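Local coordinates for protein FAD-dependent oxidoreductase (PDB 3M9V) that probably acts as a flavin-dependent oxidoreductase of the acyl-CoA dehydrogenase family in the biosynthesis of the sugar D-kijanose, and binds dTDP, at residues T150-L155 / N184-G189; R168-S173 / T224-F229. All blocks are in the same frame, centred on the assembly; numbering follows the deposited sequence.

Contact 1: residues T150-L155 / N184-G189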
loop_
_atom_site.group_PDB
_atom_site.type_symbol
_atom_site.label_atom_id
_atom_site.label_comp_id
_atom_site.label_asym_id
_atom_site.label_seq_id
_atom_site.Cartn_x
_atom_site.Cartn_y
_atom_site.Cartn_z
ATOM N N THR A 150 -32.845 8.898 -15.998
ATOM C CA THR A 150 -34.224 8.963 -16.486
ATOM C C THR A 150 -34.445 9.011 -18.002
ATOM O O THR A 150 -35.602 9.049 -18.422
ATOM C CB THR A 150 -34.973 10.204 -15.957
ATOM O OG1 THR A 150 -34.521 11.366 -16.666
ATOM C CG2 THR A 150 -34.794 10.395 -14.451
ATOM N N ALA A 151 -33.398 8.999 -18.825
ATOM C CA ALA A 151 -33.534 9.378 -20.233
ATOM C C ALA A 151 -32.543 8.694 -21.156
ATOM O O ALA A 151 -31.392 8.493 -20.785
ATOM C CB ALA A 151 -33.372 10.885 -20.406
ATOM N N VAL A 152 -32.962 8.362 -22.372
ATOM C CA VAL A 152 -32.016 7.969 -23.408
ATOM C C VAL A 152 -32.037 8.972 -24.567
ATOM O O VAL A 152 -33.041 9.106 -25.271
ATOM C CB VAL A 152 -32.275 6.540 -23.893
ATOM C CG1 VAL A 152 -33.776 6.313 -24.008
ATOM C CG2 VAL A 152 -31.551 6.261 -25.199
ATOM N N THR A 153 -30.931 9.684 -24.775
ATOM C CA THR A 153 -30.984 10.875 -25.611
ATOM C C THR A 153 -31.077 10.417 -27.062
ATOM O O THR A 153 -30.176 9.747 -27.564
ATOM C CB THR A 153 -29.743 11.757 -25.394
ATOM O OG1 THR A 153 -29.772 12.266 -24.058
ATOM C CG2 THR A 153 -29.720 12.926 -26.382
ATOM N N THR A 154 -32.158 10.791 -27.745
ATOM C CA THR A 154 -32.453 10.230 -29.067
ATOM C C THR A 154 -32.748 11.332 -30.081
ATOM O O THR A 154 -33.307 12.375 -29.744
ATOM C CB THR A 154 -33.662 9.262 -28.990
ATOM O OG1 THR A 154 -34.761 9.960 -28.405
ATOM C CG2 THR A 154 -33.405 8.176 -27.980
ATOM N N LEU A 155 -32.337 11.108 -31.320
ATOM C CA LEU A 155 -32.620 12.033 -32.403
ATOM C C LEU A 155 -33.722 11.415 -33.261
ATOM O O LEU A 155 -33.641 10.253 -33.655
ATOM C CB LEU A 155 -31.396 12.222 -33.300
ATOM C CG LEU A 155 -30.396 13.378 -33.285
ATOM C CD1 LEU A 155 -29.504 13.220 -34.511
ATOM C CD2 LEU A 155 -31.047 14.758 -33.274
ATOM N N ASN A 184 -23.709 13.227 -27.547
ATOM C CA ASN A 184 -23.718 11.863 -28.050
ATOM C C ASN A 184 -25.148 11.335 -28.027
ATOM O O ASN A 184 -25.774 11.261 -26.968
ATOM C CB ASN A 184 -22.840 10.974 -27.177
ATOM C CG ASN A 184 -21.363 11.259 -27.381
ATOM O OD1 ASN A 184 -20.975 12.202 -28.079
ATOM N ND2 ASN A 184 -20.528 10.414 -26.791
ATOM N N ALA A 185 -25.672 10.948 -29.183
ATOM C CA ALA A 185 -27.081 10.573 -29.205
ATOM C C ALA A 185 -27.186 9.365 -30.126
ATOM O O ALA A 185 -26.216 9.028 -30.808
ATOM C CB ALA A 185 -27.917 11.758 -29.705
ATOM N N ARG A 186 -28.345 8.715 -30.158
ATOM C CA ARG A 186 -28.623 7.694 -31.178
ATOM C C ARG A 186 -29.886 8.065 -31.966
ATOM O O ARG A 186 -30.812 8.657 -31.402
ATOM C CB ARG A 186 -28.889 6.348 -30.496
ATOM C CG ARG A 186 -30.077 6.460 -29.562
ATOM C CD ARG A 186 -30.353 5.149 -28.859
ATOM N NE ARG A 186 -29.150 4.642 -28.202
ATOM C CZ ARG A 186 -29.026 3.405 -27.730
ATOM N NH1 ARG A 186 -27.887 3.036 -27.157
ATOM N NH2 ARG A 186 -30.030 2.542 -27.839
ATOM N N THR A 187 -29.951 7.707 -33.245
ATOM C CA THR A 187 -31.194 7.947 -33.973
ATOM C C THR A 187 -32.346 7.044 -33.560
ATOM O O THR A 187 -32.198 6.067 -32.825
ATOM C CB THR A 187 -31.062 7.753 -35.483
ATOM O OG1 THR A 187 -30.715 6.382 -35.712
ATOM C CG2 THR A 187 -30.011 8.690 -36.065
ATOM N N ASP A 188 -33.506 7.432 -34.073
ATOM C CA ASP A 188 -34.749 6.683 -33.984
ATOM C C ASP A 188 -35.859 7.260 -34.866
ATOM O O ASP A 188 -36.937 7.652 -34.410
ATOM C CB ASP A 188 -35.229 6.538 -32.548
ATOM C CG ASP A 188 -36.157 5.356 -32.427
ATOM O OD1 ASP A 188 -36.159 4.572 -33.404
ATOM O OD2 ASP A 188 -36.855 5.238 -31.397
ATOM N N GLY A 189 -35.557 7.303 -36.160
ATOM C CA GLY A 189 -36.564 7.496 -37.196
ATOM C C GLY A 189 -37.056 6.201 -37.804
ATOM O O GLY A 189 -38.256 5.953 -37.738
#
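Thr154 and Leu155 pair with Arg186 and Thr187 as two parallel beta strands, in the middle, beta-sheet domain of the acyl-CoA dehydrogenase fold. The pairing is short. Leu155 N donates to Arg186 O at 2.9 Å, nearly straight at the hydrogen (165°). The bond from Arg186 N to Thr153 O is weak, at 3.3 Å. One step on, Asp188 N reaches Leu155 O at 2.9 Å, but the bend at the hydrogen makes this bond weak too. The same carbonyls also receive CA-H groups: Thr154 CA lies 3.3 Å from Arg186 O.

The side chains divide between two faces. On the face of Thr154 and Arg186, the arginine CG sits between its backbone N and carbonyl carbon (chi1 60°). With chi2 extended, CD comes within 4.0 Å of Val152 CG2. The bend at chi3 then turns the guanidinium so that this methyl lies over one of its faces, and the two side chains cross at about a right angle. Thr154 CG2 touches the root of the same side chain, 4.1 Å from Arg186 CG. This face is largely solvent-accessible.

Leu155 and Thr187 point to the buried face. Thr153 CG2 meets Ala185 CB at 4.0 Å, while Thr153 OG1 is hydrogen-bonded to Asp147. Thr187 OG1 is satisfied by the backbone N of Arg195. At the start of 184-189, Asn184 turns away from the pairing, and its ND2 makes a weak hydrogen bond to the bound dTDP.

Strand 163-172 pairs with the other edge of 154-157, and strand 196-202 with the other edge of 180-187. Leu155 packs on Trp163, Pro199 and Val239, and Thr187 on Trp163 and Met241.

Contact 2: residues R168-S173 / T224-F229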
loop_
_atom_site.group_PDB
_atom_site.type_symbol
_atom_site.label_atom_id
_atom_site.label_comp_id
_atom_site.label_asym_id
_atom_site.label_seq_id
_atom_site.Cartn_x
_atom_site.Cartn_y
_atom_site.Cartn_z
ATOM N N ARG A 168 -31.457 14.102 -21.955
ATOM C CA ARG A 168 -30.821 14.859 -20.892
ATOM C C ARG A 168 -29.436 14.272 -20.689
ATOM O O ARG A 168 -29.282 13.049 -20.650
ATOM C CB ARG A 168 -31.667 14.885 -19.624
ATOM C CG ARG A 168 -30.893 14.507 -18.400
ATOM C CD ARG A 168 -30.874 15.592 -17.358
ATOM N NE ARG A 168 -32.065 15.638 -16.524
ATOM C CZ ARG A 168 -32.106 16.105 -15.276
ATOM N NH1 ARG A 168 -31.023 16.519 -14.641
ATOM N NH2 ARG A 168 -33.254 16.141 -14.625
ATOM N N LYS A 169 -28.423 15.135 -20.625
ATOM C CA LYS A 169 -27.073 14.617 -20.385
ATOM C C LYS A 169 -26.605 15.165 -19.041
ATOM O O LYS A 169 -27.042 16.218 -18.575
ATOM C CB LYS A 169 -26.092 15.049 -21.480
ATOM C CG LYS A 169 -26.374 14.447 -22.847
ATOM C CD LYS A 169 -26.039 12.950 -22.884
ATOM C CE LYS A 169 -26.010 12.398 -24.307
ATOM N NZ LYS A 169 -25.947 10.898 -24.252
ATOM N N THR A 170 -25.705 14.431 -18.404
ATOM C CA THR A 170 -25.305 14.785 -17.060
ATOM C C THR A 170 -23.813 15.086 -17.029
ATOM O O THR A 170 -23.090 14.701 -17.946
ATOM C CB THR A 170 -25.702 13.664 -16.091
ATOM O OG1 THR A 170 -25.520 14.163 -14.762
ATOM C CG2 THR A 170 -24.925 12.393 -16.363
ATOM N N LEU A 171 -23.355 15.804 -16.006
ATOM C CA LEU A 171 -21.930 16.009 -15.783
ATOM C C LEU A 171 -21.299 16.744 -16.953
ATOM O O LEU A 171 -20.239 16.351 -17.450
ATOM C CB LEU A 171 -21.186 14.712 -15.429
ATOM C CG LEU A 171 -21.664 13.976 -14.171
ATOM C CD1 LEU A 171 -20.817 12.716 -13.892
ATOM C CD2 LEU A 171 -21.735 14.834 -12.907
ATOM N N VAL A 172 -21.929 17.831 -17.387
ATOM C CA VAL A 172 -21.404 18.528 -18.568
ATOM C C VAL A 172 -20.575 19.715 -18.104
ATOM O O VAL A 172 -21.125 20.797 -17.873
ATOM C CB VAL A 172 -22.550 19.055 -19.457
ATOM C CG1 VAL A 172 -21.955 19.702 -20.713
ATOM C CG2 VAL A 172 -23.487 17.878 -19.849
ATOM N N SER A 173 -19.263 19.539 -17.966
ATOM C CA SER A 173 -18.426 20.620 -17.440
ATOM C C SER A 173 -18.362 21.845 -18.363
ATOM O O SER A 173 -18.425 21.681 -19.585
ATOM C CB SER A 173 -16.991 20.101 -17.231
ATOM O OG SER A 173 -17.015 19.024 -16.308
ATOM N N THR A 224 -20.308 21.613 -13.687
ATOM C CA THR A 224 -20.453 20.273 -14.222
ATOM C C THR A 224 -21.934 19.880 -14.126
ATOM O O THR A 224 -22.330 18.966 -13.402
ATOM C CB THR A 224 -19.410 19.316 -13.593
ATOM O OG1 THR A 224 -18.114 19.756 -14.027
ATOM C CG2 THR A 224 -19.590 17.852 -14.073
ATOM N N VAL A 225 -22.771 20.605 -14.866
ATOM C CA VAL A 225 -24.205 20.552 -14.626
ATOM C C VAL A 225 -24.879 19.648 -15.638
ATOM O O VAL A 225 -24.226 19.137 -16.538
ATOM C CB VAL A 225 -24.828 21.943 -14.741
ATOM C CG1 VAL A 225 -24.241 22.896 -13.680
ATOM C CG2 VAL A 225 -24.703 22.487 -16.175
ATOM N N ASP A 226 -26.182 19.462 -15.481
ATOM C CA ASP A 226 -27.008 18.726 -16.433
ATOM C C ASP A 226 -27.588 19.600 -17.545
ATOM O O ASP A 226 -27.805 20.790 -17.319
ATOM C CB ASP A 226 -28.169 18.124 -15.663
ATOM C CG ASP A 226 -27.779 16.830 -14.980
ATOM O OD1 ASP A 226 -26.608 16.655 -14.570
ATOM O OD2 ASP A 226 -28.660 15.954 -14.914
ATOM N N ILE A 227 -27.817 19.043 -18.738
ATOM C CA ILE A 227 -28.453 19.856 -19.788
ATOM C C ILE A 227 -29.622 19.052 -20.376
ATOM O O ILE A 227 -29.541 17.827 -20.457
ATOM C CB ILE A 227 -27.483 20.295 -20.886
ATOM C CG1 ILE A 227 -26.950 19.073 -21.647
ATOM C CG2 ILE A 227 -26.383 21.235 -20.330
ATOM C CD1 ILE A 227 -25.864 19.404 -22.620
ATOM N N VAL A 228 -30.710 19.726 -20.740
ATOM C CA VAL A 228 -31.970 19.069 -21.091
ATOM C C VAL A 228 -32.440 19.464 -22.487
ATOM O O VAL A 228 -32.334 20.636 -22.865
ATOM C CB VAL A 228 -33.076 19.442 -20.098
ATOM C CG1 VAL A 228 -34.325 18.593 -20.328
ATOM C CG2 VAL A 228 -32.583 19.240 -18.678
ATOM N N PHE A 229 -32.934 18.490 -23.248
ATOM C CA PHE A 229 -33.324 18.700 -24.635
ATOM C C PHE A 229 -34.792 18.285 -24.689
ATOM O O PHE A 229 -35.117 17.156 -24.342
ATOM C CB PHE A 229 -32.538 17.840 -25.630
ATOM C CG PHE A 229 -31.078 17.715 -25.299
ATOM C CD1 PHE A 229 -30.230 18.803 -25.396
ATOM C CD2 PHE A 229 -30.553 16.494 -24.902
ATOM C CE1 PHE A 229 -28.870 18.704 -25.065
ATOM C CE2 PHE A 229 -29.212 16.387 -24.565
ATOM C CZ PHE A 229 -28.358 17.485 -24.655
HETATM O O HOH W 1 -24.116 17.118 -13.540
#
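An antiparallel strand pair with a beta bulge, in the middle beta domain, joins 168-172 to 225-229. Lys169 and Ile227 form a hydrogen-bonded pair, with both N-to-O distances 2.9 Å. The register then slips by one residue, and Val172 N binds Val225 O at 2.8 Å. A water fills the bulge, accepting from Leu171 N and donating to Thr224 O and Asp226 OD1.

Asp226 is the polar centre. Its OD1 also takes the Thr170 hydroxyl at 2.7 Å, on the syn side, with the two side chains alongside each other. Thr170 OG1 is placed there by chi1 of -169°, anti to the backbone N. Asp226 OD2 faces Arg168 NH1 in a salt bridge whose modelled length is too short to be trusted, and it also bonds His148 ND1. The guanidinium and carboxylate planes stand 85° apart.

On the face of Lys169, Val172 and Ile227, Val172 CG2 meets Ile227 CD1 at 4.0 Å. Lys169 CG lies at the Phe229 ring edge. Ser173, an FMN-binding residue, shares a 2.6 Å hydrogen bond between its OG and Thr224 OG1.

Strand 141-147 pairs with the other edge of 163-172, strand 208-210 with that of 225-234. Ile227 packs on Phe181 and Phe208.

Both contacts belong to one mixed sheet, in which strands 154-157 and 163-172 are neighbours. Contact 2 is buried and nearer the chain's centre. Contact 1 lies farther out, with one face largely exposed. Contact 1 is parallel and held mainly by backbone bonds, whereas contact 2 is antiparallel and adds a carboxylate network with a water. They touch directly: Thr153 OG1 probably bonds Arg168 N, and Thr153 CG2 packs on the Phe229 ring. Lys169 NZ reaches Asp147 in a salt bridge and Asn184 O in a weak hydrogen bond. This ties contact 2 to the dTDP-binding residue of contact 1, while Ser173 is an FMN-binding residue in contact 2.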